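Long-range contacts in NAD-dependent protein deacylase 2 (Archaeoglobus fulgidus, PDB 4TWJ), which deacetylates lysine residues of proteins such as the chromatin protein Alba, consuming NAD and yielding nicotinamide and O-acetyl-ADP-ribose: residues 214-219 with 229-234; 82-87 with 238-243; 19-24 with 187-192; 182-187 with 204-209. One frame throughout, in Å; residues are numbered along the deposited sequence.

In the fold
From the N terminus, residues 19-24 open contact 3 and helix residues 82-87 open contact 2. Contact 4 begins at 182-187 before 187-192 closes contact 3, so these two cross and share F187; 204-209 then closes contact 4. Contact 1 follows in series, from 214-219 to 229-234, and 238-243 finally closes contact 2. Contacts 1 and 4 are therefore nested inside the loop of contact 2, which crosses contact 3. Together they illustrate how a Rossmann-like domain is assembled: contacts 1 and 3 join neighbouring parallel strands, contact 4 seats a crossover helix, and contact 2 pairs two helices, with I85 and L239 packing on the sheet.

Contact 1 of 4, residues 214-219 with 229-234; sequences IIVNAE and VKIIGK
N217 O receives two donors from the neighbouring segment: the amide G233 N at 2.9 Å and, more weakly, the CA-H of I232, with CA 3.2 Å from N217 O. The amide approaches from above the carbonyl plane, 36° out of it, where the chain is already leaving the strand. The earlier bonds are more regular. I231 N donates to I215 O over 2.9 Å, and I215 N and N217 N turn to V229 O and I231 O, the alternation expected of parallel strands. Side chains follow the register: V216 and I231 lie side by side, V216 CG2 4.0 Å from I231 CD1, and I214 runs alongside V229. I232 behaves differently. Its chi1 of -67° puts I232 CG2 3.5 Å from A218 O, and a second bend (chi2 -72°) brings CD1 against the turning chain, 3.5 Å from E219 C. N217, A218 and E219 belong to the NAD site, and N217 ND2 is bonded to S192 O. Strand 229-232 is the outermost of the parallel sheet at this side; helices 2-14 and 235-249 cover the face bearing I214, V216, V229 and I231, while strand 186-190 pairs with the far edge of 212-217.

Contact 2 of 4, residues 82-87 with 238-243; sequences HYAIAE and VLPKIV
The carboxylate of E87 is the flat group here, and its oxygens turn past the V243 side chain that E87 touches: OE1 is salt-bridged to R90 of its own helix and OE2 to K247, further along the partner helix. What meets V243 is E87 CG, 4.0 Å from V243 CG1, the two side chains crossing at about a right angle. The puckered ring of P240 is approached by the methyl of A84, with A84 CB 3.9 Å from P240 N and 4.3 Å from P240 CD. A84 points toward the partner helix, with A84 CB 3.7 Å from both L239 CB and V243 CG2. Segments 82-87 and 238-243 run in nearly the same direction, at 27°, with axes 8.5 Å apart, a close approach that the alanine permits. Their helices lie on the same side of the parallel sheet of the Rossmann-like domain, and inner side chains reach it: L239 packs on M188 and V190, and I85 on V20 and T22. Nearer the sheet, I85 and L239 cross obliquely, I85 CG1 touching L239 CD1 at 4.1 Å. In V243, chi1 172° sets CG1 anti to the backbone N, toward E87 CG, and leaves CG2 anti to the carbonyl carbon, 3.6 Å from A84 O.

Contact 3 of 4, residues 19-24 with 187-192; sequences VVFTGA and FMVVGS. With ACT (acetate ion), chain F.
F21 and F187 both hold CG anti to the backbone N (chi1 176° and -165°), and from neighbouring strands this sends their rings out over the same face of the sheet. There they meet obliquely, centroids 5.9 Å apart, and the closest touch is not ring on ring but F21 CB against F187 CE2, at 3.5 Å. Along the other side of the F187 ring, V19 CG1 is 3.8 Å from F187 CE1. F21 lies alongside its bridge partner V189, F21 CD2 meeting V189 CG2, and S192 OG lies at the F21 ring edge, in its plane, 3.9 Å from F21 CE2, while being hydrogen-bonded to Q100 NE2. On the opposite face V20 and M188 run side by side, the methionine bending at its last torsion to bring CE near V20 CG2. The two strands are first and fourth in the order 3-2-1-4-5-6, the central pair of a Rossmann-like sheet, where crossovers change direction and the nucleotide site opens at the C-terminal ends. M188 N, F21 N and V190 N bond in turn to V19 O, M188 O and F21 O at 2.8-2.9 Å; G23 N reaches V190 O at a longer 3.3 Å. Beyond them G23, A24, G191 and S192 belong to the NAD site. An acetate, probably from the crystallisation liquor, sits there, A24 N donating to its OXT over 3.2 Å.

Contact 4 of 4, residues 182-187 with 204-209; sequences KHCDAF and YIAKKA
A206 points its methyl toward the start of strand 186-190, a contact within the beta-alpha-beta unit of strand 186-190, helix 201-208 and strand 212-217. The methyl lies obliquely against the ring of F187, with A206 CB 3.5 Å from F187 CD1 and 3.7 Å from F187 CG, touching the root of the ring more than its tip. C184 adds a second contact from the side: SG sits at the edge of the same ring, in its plane, and also touches A206 CB at 3.9 Å. It reaches there because SG lies between the backbone N and the carbonyl carbon (chi1 69°). M213 and A181 pack round this group, so the helix is seated on buried apolar surface. At the adjoining residue, I205, the packing becomes more peripheral. K182 points its CB away from the helix, yet its aliphatic chain crosses I205 obliquely, and K182 CG comes to 3.5 Å from I205 CG2, tighter than usual van der Waals contact; the outer part of the chain bends at its third and fourth torsions. A209 points toward the end of helix 171-182, A209 CB lying 3.4 Å from K182 O. No direct hydrogen bond joins the two segments. A single water spans them instead, donating to C184 O at 3.0 Å and to A209 O at 3.1 Å.

Contact 1 of 4, residues 214-219 with 229-234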
loop_
_atom_site.group_PDB
_atom_site.type_symbol
_atom_site.label_atom_id
_atom_site.label_comp_id
_atom_site.label_asym_id
_atom_site.label_seq_id
_atom_site.Cartn_x
_atom_site.Cartn_y
_atom_site.Cartn_z
ATOM N N ILE A 214 7.976 13.944 0.559
ATOM C CA ILE A 214 8.584 13.337 1.744
ATOM C C ILE A 214 8.704 11.829 1.522
ATOM O O ILE A 214 7.778 11.208 1.004
ATOM C CB ILE A 214 7.723 13.577 3.008
ATOM C CG1 ILE A 214 7.517 15.077 3.255
ATOM C CG2 ILE A 214 8.357 12.922 4.230
ATOM C CD1 ILE A 214 6.331 15.388 4.136
ATOM N N ILE A 215 9.837 11.241 1.903
ATOM C CA ILE A 215 9.984 9.784 1.849
ATOM C C ILE A 215 10.504 9.253 3.182
ATOM O O ILE A 215 11.411 9.833 3.779
ATOM C CB ILE A 215 10.862 9.329 0.652
ATOM C CG1 ILE A 215 10.857 7.805 0.516
ATOM C CG2 ILE A 215 12.286 9.866 0.751
ATOM C CD1 ILE A 215 11.262 7.340 -0.865
ATOM N N VAL A 216 9.890 8.165 3.645
ATOM C CA VAL A 216 10.285 7.476 4.866
ATOM C C VAL A 216 10.487 6.003 4.524
ATOM O O VAL A 216 9.542 5.323 4.124
ATOM C CB VAL A 216 9.205 7.600 5.961
ATOM C CG1 VAL A 216 9.622 6.850 7.223
ATOM C CG2 VAL A 216 8.921 9.063 6.272
ATOM N N ASN A 217 11.720 5.524 4.677
ATOM C CA ASN A 217 12.078 4.154 4.327
ATOM C C ASN A 217 13.197 3.647 5.218
ATOM O O ASN A 217 13.970 4.438 5.751
ATOM C CB ASN A 217 12.559 4.078 2.875
ATOM C CG ASN A 217 11.448 3.780 1.886
ATOM O OD1 ASN A 217 10.536 3.002 2.167
ATOM N ND2 ASN A 217 11.549 4.365 0.697
ATOM N N ALA A 218 13.292 2.330 5.350
ATOM C CA ALA A 218 14.409 1.709 6.062
ATOM C C ALA A 218 15.725 1.858 5.290
ATOM O O ALA A 218 16.800 1.907 5.894
ATOM C CB ALA A 218 14.113 0.240 6.319
ATOM N N GLU A 219 15.637 1.931 3.962
ATOM C CA GLU A 219 16.820 2.009 3.102
ATOM C C GLU A 219 16.625 3.029 1.985
ATOM O O GLU A 219 15.497 3.444 1.719
ATOM C CB GLU A 219 17.107 0.639 2.487
ATOM C CG GLU A 219 17.127 -0.501 3.494
ATOM C CD GLU A 219 17.555 -1.821 2.888
ATOM O OE1 GLU A 219 18.098 -2.661 3.635
ATOM O OE2 GLU A 219 17.355 -2.025 1.671
ATOM N N VAL A 229 12.325 15.965 1.526
ATOM C CA VAL A 229 12.690 15.452 2.837
ATOM C C VAL A 229 12.887 13.942 2.737
ATOM O O VAL A 229 12.003 13.226 2.262
ATOM C CB VAL A 229 11.589 15.750 3.878
ATOM C CG1 VAL A 229 11.903 15.092 5.215
ATOM C CG2 VAL A 229 11.402 17.254 4.030
ATOM N N LYS A 230 14.046 13.466 3.182
ATOM C CA LYS A 230 14.356 12.040 3.181
ATOM C C LYS A 230 14.654 11.576 4.600
ATOM O O LYS A 230 15.545 12.119 5.257
ATOM C CB LYS A 230 15.567 11.753 2.296
ATOM C CG LYS A 230 15.432 12.241 0.863
ATOM C CD LYS A 230 16.614 11.801 0.012
ATOM C CE LYS A 230 17.882 12.584 0.318
ATOM N NZ LYS A 230 17.794 14.005 -0.114
ATOM N N ILE A 231 13.906 10.580 5.063
ATOM C CA ILE A 231 14.093 10.016 6.394
ATOM C C ILE A 231 14.415 8.531 6.263
ATOM O O ILE A 231 13.646 7.774 5.669
ATOM C CB ILE A 231 12.837 10.197 7.276
ATOM C CG1 ILE A 231 12.529 11.685 7.474
ATOM C CG2 ILE A 231 13.024 9.511 8.627
ATOM C CD1 ILE A 231 11.135 11.964 7.998
ATOM N N ILE A 232 15.562 8.129 6.806
ATOM C CA ILE A 232 15.931 6.722 6.890
ATOM C C ILE A 232 15.617 6.235 8.297
ATOM O O ILE A 232 16.177 6.740 9.271
ATOM C CB ILE A 232 17.428 6.499 6.581
ATOM C CG1 ILE A 232 17.734 6.817 5.109
ATOM C CG2 ILE A 232 17.848 5.070 6.921
ATOM C CD1 ILE A 232 17.212 5.801 4.109
ATOM N N GLY A 233 14.719 5.260 8.400
ATOM C CA GLY A 233 14.348 4.689 9.687
ATOM C C GLY A 233 13.183 3.730 9.582
ATOM O O GLY A 233 12.691 3.459 8.485
ATOM N N LYS A 234 12.750 3.212 10.728
ATOM C CA LYS A 234 11.586 2.341 10.799
ATOM C C LYS A 234 10.323 3.195 10.848
ATOM O O LYS A 234 10.205 4.083 11.697
ATOM C CB LYS A 234 11.659 1.449 12.040
#

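Contact 2 of 4, residues 82-87 with 238-243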
loop_
_atom_site.group_PDB
_atom_site.type_symbol
_atom_site.label_atom_id
_atom_site.label_comp_id
_atom_site.label_asym_id
_atom_site.label_seq_id
_atom_site.Cartn_x
_atom_site.Cartn_y
_atom_site.Cartn_z
ATOM N N HIS A 82 0.644 2.578 10.809
ATOM C CA HIS A 82 -0.739 2.586 10.337
ATOM C C HIS A 82 -1.605 3.489 11.209
ATOM O O HIS A 82 -2.431 4.239 10.701
ATOM C CB HIS A 82 -1.334 1.177 10.320
ATOM C CG HIS A 82 -0.666 0.246 9.357
ATOM N ND1 HIS A 82 0.234 -0.715 9.758
ATOM C CD2 HIS A 82 -0.774 0.120 8.013
ATOM C CE1 HIS A 82 0.655 -1.392 8.705
ATOM N NE2 HIS A 82 0.056 -0.907 7.634
ATOM N N TYR A 83 -1.420 3.413 12.523
ATOM C CA TYR A 83 -2.210 4.241 13.433
ATOM C C TYR A 83 -1.868 5.723 13.291
ATOM O O TYR A 83 -2.756 6.570 13.372
ATOM C CB TYR A 83 -2.047 3.777 14.882
ATOM C CG TYR A 83 -2.754 2.468 15.151
ATOM C CD1 TYR A 83 -4.140 2.380 15.065
ATOM C CD2 TYR A 83 -2.040 1.318 15.479
ATOM C CE1 TYR A 83 -4.798 1.186 15.298
ATOM C CE2 TYR A 83 -2.691 0.121 15.718
ATOM C CZ TYR A 83 -4.068 0.060 15.625
ATOM O OH TYR A 83 -4.724 -1.124 15.860
ATOM N N ALA A 84 -0.593 6.029 13.061
ATOM C CA ALA A 84 -0.169 7.414 12.841
ATOM C C ALA A 84 -0.821 7.998 11.591
ATOM O O ALA A 84 -1.313 9.126 11.608
ATOM C CB ALA A 84 1.343 7.500 12.741
ATOM N N ILE A 85 -0.834 7.220 10.513
ATOM C CA ILE A 85 -1.450 7.653 9.259
ATOM C C ILE A 85 -2.964 7.826 9.426
ATOM O O ILE A 85 -3.540 8.778 8.903
ATOM C CB ILE A 85 -1.099 6.679 8.107
ATOM C CG1 ILE A 85 0.396 6.790 7.789
ATOM C CG2 ILE A 85 -1.920 6.977 6.860
ATOM C CD1 ILE A 85 0.942 5.645 6.965
ATOM N N ALA A 86 -3.594 6.918 10.170
ATOM C CA ALA A 86 -5.005 7.058 10.515
ATOM C C ALA A 86 -5.259 8.346 11.300
ATOM O O ALA A 86 -6.236 9.049 11.044
ATOM C CB ALA A 86 -5.483 5.849 11.310
ATOM N N GLU A 87 -4.372 8.660 12.241
ATOM C CA GLU A 87 -4.515 9.868 13.064
ATOM C C GLU A 87 -4.373 11.147 12.232
ATOM O O GLU A 87 -5.103 12.117 12.446
ATOM C CB GLU A 87 -3.507 9.850 14.221
ATOM C CG GLU A 87 -3.567 11.047 15.169
ATOM C CD GLU A 87 -4.903 11.220 15.868
ATOM O OE1 GLU A 87 -5.718 10.275 15.894
ATOM O OE2 GLU A 87 -5.137 12.321 16.411
ATOM N N VAL A 238 9.254 6.396 13.167
ATOM C CA VAL A 238 9.280 7.720 12.550
ATOM C C VAL A 238 7.895 8.373 12.487
ATOM O O VAL A 238 7.750 9.538 12.850
ATOM C CB VAL A 238 9.888 7.666 11.128
ATOM C CG1 VAL A 238 9.750 9.008 10.418
ATOM C CG2 VAL A 238 11.354 7.247 11.190
ATOM N N LEU A 239 6.886 7.636 12.026
ATOM C CA LEU A 239 5.566 8.239 11.774
ATOM C C LEU A 239 4.888 8.802 13.030
ATOM O O LEU A 239 4.333 9.900 12.978
ATOM C CB LEU A 239 4.623 7.277 11.038
ATOM C CG LEU A 239 4.603 7.385 9.506
ATOM C CD1 LEU A 239 3.804 8.606 9.070
ATOM C CD2 LEU A 239 6.005 7.423 8.922
ATOM N N PRO A 240 4.922 8.062 14.156
ATOM C CA PRO A 240 4.400 8.657 15.393
ATOM C C PRO A 240 5.116 9.946 15.805
ATOM O O PRO A 240 4.465 10.877 16.274
ATOM C CB PRO A 240 4.614 7.552 16.431
ATOM C CG PRO A 240 4.537 6.294 15.637
ATOM C CD PRO A 240 5.214 6.627 14.331
ATOM N N LYS A 241 6.434 10.006 15.614
ATOM C CA LYS A 241 7.196 11.216 15.937
ATOM C C LYS A 241 6.782 12.393 15.060
ATOM O O LYS A 241 6.699 13.526 15.540
ATOM C CB LYS A 241 8.699 10.976 15.815
ATOM C CG LYS A 241 9.249 10.051 16.884
ATOM C CD LYS A 241 10.740 9.822 16.712
ATOM C CE LYS A 241 11.204 8.633 17.539
ATOM N NZ LYS A 241 10.924 8.811 18.990
ATOM N N ILE A 242 6.528 12.121 13.781
ATOM C CA ILE A 242 6.011 13.146 12.875
ATOM C C ILE A 242 4.657 13.664 13.369
ATOM O O ILE A 242 4.449 14.877 13.438
ATOM C CB ILE A 242 5.892 12.638 11.416
ATOM C CG1 ILE A 242 7.284 12.380 10.832
ATOM C CG2 ILE A 242 5.159 13.660 10.557
ATOM C CD1 ILE A 242 7.272 11.719 9.470
ATOM N N VAL A 243 3.754 12.755 13.729
ATOM C CA VAL A 243 2.422 13.140 14.210
ATOM C C VAL A 243 2.528 14.016 15.463
ATOM O O VAL A 243 1.872 15.056 15.556
ATOM C CB VAL A 243 1.529 11.911 14.503
ATOM C CG1 VAL A 243 0.233 12.330 15.192
ATOM C CG2 VAL A 243 1.217 11.160 13.218
#

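Contact 3 of 4, residues 19-24 with 187-192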
loop_
_atom_site.group_PDB
_atom_site.type_symbol
_atom_site.label_atom_id
_atom_site.label_comp_id
_atom_site.label_asym_id
_atom_site.label_seq_id
_atom_site.Cartn_x
_atom_site.Cartn_y
_atom_site.Cartn_z
ATOM N N VAL A 19 -1.251 13.706 0.918
ATOM C CA VAL A 19 -1.503 12.335 0.483
ATOM C C VAL A 19 -0.367 11.448 0.987
ATOM O O VAL A 19 0.794 11.858 0.974
ATOM C CB VAL A 19 -1.591 12.257 -1.058
ATOM C CG1 VAL A 19 -1.631 10.812 -1.546
ATOM C CG2 VAL A 19 -2.812 13.028 -1.543
ATOM N N VAL A 20 -0.716 10.251 1.449
ATOM C CA VAL A 20 0.269 9.257 1.871
ATOM C C VAL A 20 0.224 8.067 0.917
ATOM O O VAL A 20 -0.854 7.623 0.529
ATOM C CB VAL A 20 0.026 8.807 3.324
ATOM C CG1 VAL A 20 0.993 7.698 3.714
ATOM C CG2 VAL A 20 0.167 9.996 4.260
ATOM N N PHE A 21 1.406 7.577 0.545
ATOM C CA PHE A 21 1.579 6.497 -0.428
ATOM C C PHE A 21 2.406 5.414 0.259
ATOM O O PHE A 21 3.512 5.693 0.732
ATOM C CB PHE A 21 2.299 7.058 -1.659
ATOM C CG PHE A 21 2.633 6.041 -2.718
ATOM C CD1 PHE A 21 1.849 5.925 -3.857
ATOM C CD2 PHE A 21 3.771 5.246 -2.608
ATOM C CE1 PHE A 21 2.175 5.019 -4.855
ATOM C CE2 PHE A 21 4.101 4.339 -3.603
ATOM C CZ PHE A 21 3.300 4.227 -4.725
ATOM N N THR A 22 1.878 4.193 0.339
ATOM C CA THR A 22 2.565 3.129 1.076
ATOM C C THR A 22 2.788 1.861 0.270
ATOM O O THR A 22 2.015 1.531 -0.629
ATOM C CB THR A 22 1.814 2.763 2.374
ATOM O OG1 THR A 22 0.556 2.152 2.059
ATOM C CG2 THR A 22 1.578 4.010 3.215
ATOM N N GLY A 23 3.854 1.151 0.632
ATOM C CA GLY A 23 4.181 -0.150 0.061
ATOM C C GLY A 23 4.512 -1.156 1.146
ATOM O O GLY A 23 4.209 -0.939 2.326
ATOM N N ALA A 24 5.157 -2.248 0.743
ATOM C CA ALA A 24 5.351 -3.415 1.613
ATOM C C ALA A 24 6.189 -3.155 2.865
ATOM O O ALA A 24 6.078 -3.903 3.840
ATOM C CB ALA A 24 5.950 -4.566 0.817
ATOM N N PHE A 187 3.069 15.055 -0.456
ATOM C CA PHE A 187 2.986 13.654 -0.859
ATOM C C PHE A 187 4.071 12.906 -0.097
ATOM O O PHE A 187 5.258 13.179 -0.285
ATOM C CB PHE A 187 3.191 13.539 -2.371
ATOM C CG PHE A 187 2.790 12.208 -2.952
ATOM C CD1 PHE A 187 1.559 12.048 -3.570
ATOM C CD2 PHE A 187 3.659 11.122 -2.913
ATOM C CE1 PHE A 187 1.196 10.831 -4.123
ATOM C CE2 PHE A 187 3.299 9.903 -3.466
ATOM C CZ PHE A 187 2.067 9.761 -4.070
ATOM N N MET A 188 3.666 12.001 0.789
ATOM C CA MET A 188 4.613 11.286 1.643
ATOM C C MET A 188 4.616 9.800 1.312
ATOM O O MET A 188 3.606 9.119 1.485
ATOM C CB MET A 188 4.286 11.500 3.124
ATOM C CG MET A 188 5.210 10.737 4.068
ATOM S SD MET A 188 5.151 11.298 5.782
ATOM C CE MET A 188 3.452 10.937 6.204
ATOM N N VAL A 189 5.754 9.316 0.819
ATOM C CA VAL A 189 5.951 7.896 0.546
ATOM C C VAL A 189 6.460 7.222 1.822
ATOM O O VAL A 189 7.384 7.732 2.462
ATOM C CB VAL A 189 6.964 7.686 -0.601
ATOM C CG1 VAL A 189 7.349 6.214 -0.736
ATOM C CG2 VAL A 189 6.392 8.218 -1.910
ATOM N N VAL A 190 5.846 6.100 2.196
ATOM C CA VAL A 190 6.270 5.327 3.371
ATOM C C VAL A 190 6.386 3.841 3.020
ATOM O O VAL A 190 5.401 3.203 2.657
ATOM C CB VAL A 190 5.288 5.480 4.555
ATOM C CG1 VAL A 190 5.830 4.779 5.798
ATOM C CG2 VAL A 190 5.015 6.950 4.850
ATOM N N GLY A 191 7.591 3.291 3.142
ATOM C CA GLY A 191 7.795 1.861 2.954
ATOM C C GLY A 191 7.602 1.370 1.533
ATOM O O GLY A 191 7.002 0.317 1.322
ATOM N N SER A 192 8.101 2.128 0.559
ATOM C CA SER A 192 8.123 1.670 -0.835
ATOM C C SER A 192 9.435 2.037 -1.517
ATOM O O SER A 192 9.946 3.142 -1.343
ATOM C CB SER A 192 6.953 2.259 -1.625
ATOM O OG SER A 192 6.996 1.830 -2.982
HETATM C C ACT F . 8.276 -2.122 -1.803
HETATM O O ACT F . 8.952 -1.522 -2.663
HETATM O OXT ACT F . 7.033 -2.210 -1.893
HETATM C CH3 ACT F . 8.976 -2.746 -0.634
#

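Contact 4 of 4, residues 182-187 with 204-209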
loop_
_atom_site.group_PDB
_atom_site.type_symbol
_atom_site.label_atom_id
_atom_site.label_comp_id
_atom_site.label_asym_id
_atom_site.label_seq_id
_atom_site.Cartn_x
_atom_site.Cartn_y
_atom_site.Cartn_z
ATOM N N LYS A 182 -2.160 14.590 -8.516
ATOM C CA LYS A 182 -2.163 15.837 -9.294
ATOM C C LYS A 182 -2.580 17.063 -8.495
ATOM O O LYS A 182 -2.229 18.183 -8.870
ATOM C CB LYS A 182 -3.091 15.711 -10.508
ATOM C CG LYS A 182 -2.532 14.827 -11.603
ATOM C CD LYS A 182 -3.559 14.517 -12.674
ATOM C CE LYS A 182 -3.754 15.660 -13.648
ATOM N NZ LYS A 182 -3.993 15.115 -15.018
ATOM N N HIS A 183 -3.330 16.865 -7.414
ATOM C CA HIS A 183 -3.930 17.985 -6.699
ATOM C C HIS A 183 -3.646 17.992 -5.202
ATOM O O HIS A 183 -4.417 18.532 -4.416
ATOM C CB HIS A 183 -5.426 18.031 -7.008
ATOM C CG HIS A 183 -5.701 18.203 -8.466
ATOM N ND1 HIS A 183 -6.192 17.192 -9.260
ATOM C CD2 HIS A 183 -5.467 19.249 -9.294
ATOM C CE1 HIS A 183 -6.283 17.621 -10.504
ATOM N NE2 HIS A 183 -5.843 18.862 -10.555
ATOM N N CYS A 184 -2.511 17.416 -4.820
ATOM C CA CYS A 184 -2.046 17.470 -3.442
ATOM C C CYS A 184 -0.917 18.489 -3.364
ATOM O O CYS A 184 -0.268 18.780 -4.370
ATOM C CB CYS A 184 -1.553 16.091 -2.980
ATOM S SG CYS A 184 -0.035 15.502 -3.761
ATOM N N ASP A 185 -0.690 19.043 -2.180
ATOM C CA ASP A 185 0.477 19.905 -1.966
ATOM C C ASP A 185 1.532 19.262 -1.071
ATOM O O ASP A 185 2.588 19.850 -0.834
ATOM C CB ASP A 185 0.072 21.284 -1.439
ATOM C CG ASP A 185 -0.725 21.224 -0.156
ATOM O OD1 ASP A 185 -1.029 20.121 0.345
ATOM O OD2 ASP A 185 -1.070 22.312 0.358
ATOM N N ALA A 186 1.246 18.055 -0.587
ATOM C CA ALA A 186 2.224 17.251 0.136
ATOM C C ALA A 186 1.989 15.781 -0.188
ATOM O O ALA A 186 0.852 15.320 -0.200
ATOM C CB ALA A 186 2.112 17.491 1.632
ATOM N N PHE A 187 3.069 15.055 -0.456
ATOM C CA PHE A 187 2.986 13.654 -0.859
ATOM C C PHE A 187 4.071 12.906 -0.097
ATOM O O PHE A 187 5.258 13.179 -0.285
ATOM C CB PHE A 187 3.191 13.539 -2.371
ATOM C CG PHE A 187 2.790 12.208 -2.952
ATOM C CD1 PHE A 187 1.559 12.048 -3.570
ATOM C CD2 PHE A 187 3.659 11.122 -2.913
ATOM C CE1 PHE A 187 1.196 10.831 -4.123
ATOM C CE2 PHE A 187 3.299 9.903 -3.466
ATOM C CZ PHE A 187 2.067 9.761 -4.070
ATOM N N TYR A 204 5.931 10.822 -8.949
ATOM C CA TYR A 204 6.422 11.712 -10.005
ATOM C C TYR A 204 5.341 12.683 -10.473
ATOM O O TYR A 204 5.627 13.839 -10.770
ATOM C CB TYR A 204 6.955 10.912 -11.186
ATOM C CG TYR A 204 8.192 10.120 -10.858
ATOM C CD1 TYR A 204 9.423 10.751 -10.686
ATOM C CD2 TYR A 204 8.141 8.740 -10.726
ATOM C CE1 TYR A 204 10.564 10.023 -10.389
ATOM C CE2 TYR A 204 9.272 8.006 -10.423
ATOM C CZ TYR A 204 10.481 8.649 -10.259
ATOM O OH TYR A 204 11.607 7.910 -9.964
ATOM N N ILE A 205 4.103 12.207 -10.542
ATOM C CA ILE A 205 2.974 13.072 -10.876
ATOM C C ILE A 205 2.806 14.173 -9.825
ATOM O O ILE A 205 2.611 15.342 -10.167
ATOM C CB ILE A 205 1.669 12.258 -11.023
ATOM C CG1 ILE A 205 1.732 11.393 -12.288
ATOM C CG2 ILE A 205 0.456 13.174 -11.056
ATOM C CD1 ILE A 205 0.645 10.341 -12.378
ATOM N N ALA A 206 2.881 13.801 -8.550
ATOM C CA ALA A 206 2.766 14.779 -7.462
ATOM C C ALA A 206 3.911 15.795 -7.506
ATOM O O ALA A 206 3.696 16.994 -7.314
ATOM C CB ALA A 206 2.729 14.073 -6.113
ATOM N N LYS A 207 5.117 15.305 -7.780
ATOM C CA LYS A 207 6.303 16.160 -7.908
ATOM C C LYS A 207 6.123 17.181 -9.036
ATOM O O LYS A 207 6.359 18.379 -8.843
ATOM C CB LYS A 207 7.543 15.291 -8.154
ATOM C CG LYS A 207 8.834 16.049 -8.428
ATOM C CD LYS A 207 9.450 16.621 -7.175
ATOM C CE LYS A 207 10.863 17.114 -7.462
ATOM N NZ LYS A 207 11.520 17.620 -6.238
ATOM N N LYS A 208 5.696 16.710 -10.205
ATOM C CA LYS A 208 5.442 17.596 -11.348
ATOM C C LYS A 208 4.369 18.640 -11.031
ATOM O O LYS A 208 4.430 19.776 -11.514
ATOM C CB LYS A 208 5.031 16.775 -12.578
ATOM C CG LYS A 208 4.593 17.606 -13.779
ATOM C CD LYS A 208 4.039 16.753 -14.909
ATOM C CE LYS A 208 5.138 16.108 -15.735
ATOM N NZ LYS A 208 4.614 15.546 -17.013
ATOM N N ALA A 209 3.394 18.249 -10.212
ATOM C CA ALA A 209 2.298 19.131 -9.808
ATOM C C ALA A 209 2.688 20.147 -8.725
ATOM O O ALA A 209 1.873 20.996 -8.356
ATOM C CB ALA A 209 1.111 18.301 -9.346
HETATM O O HOH W 1 0.898 21.289 -5.407
#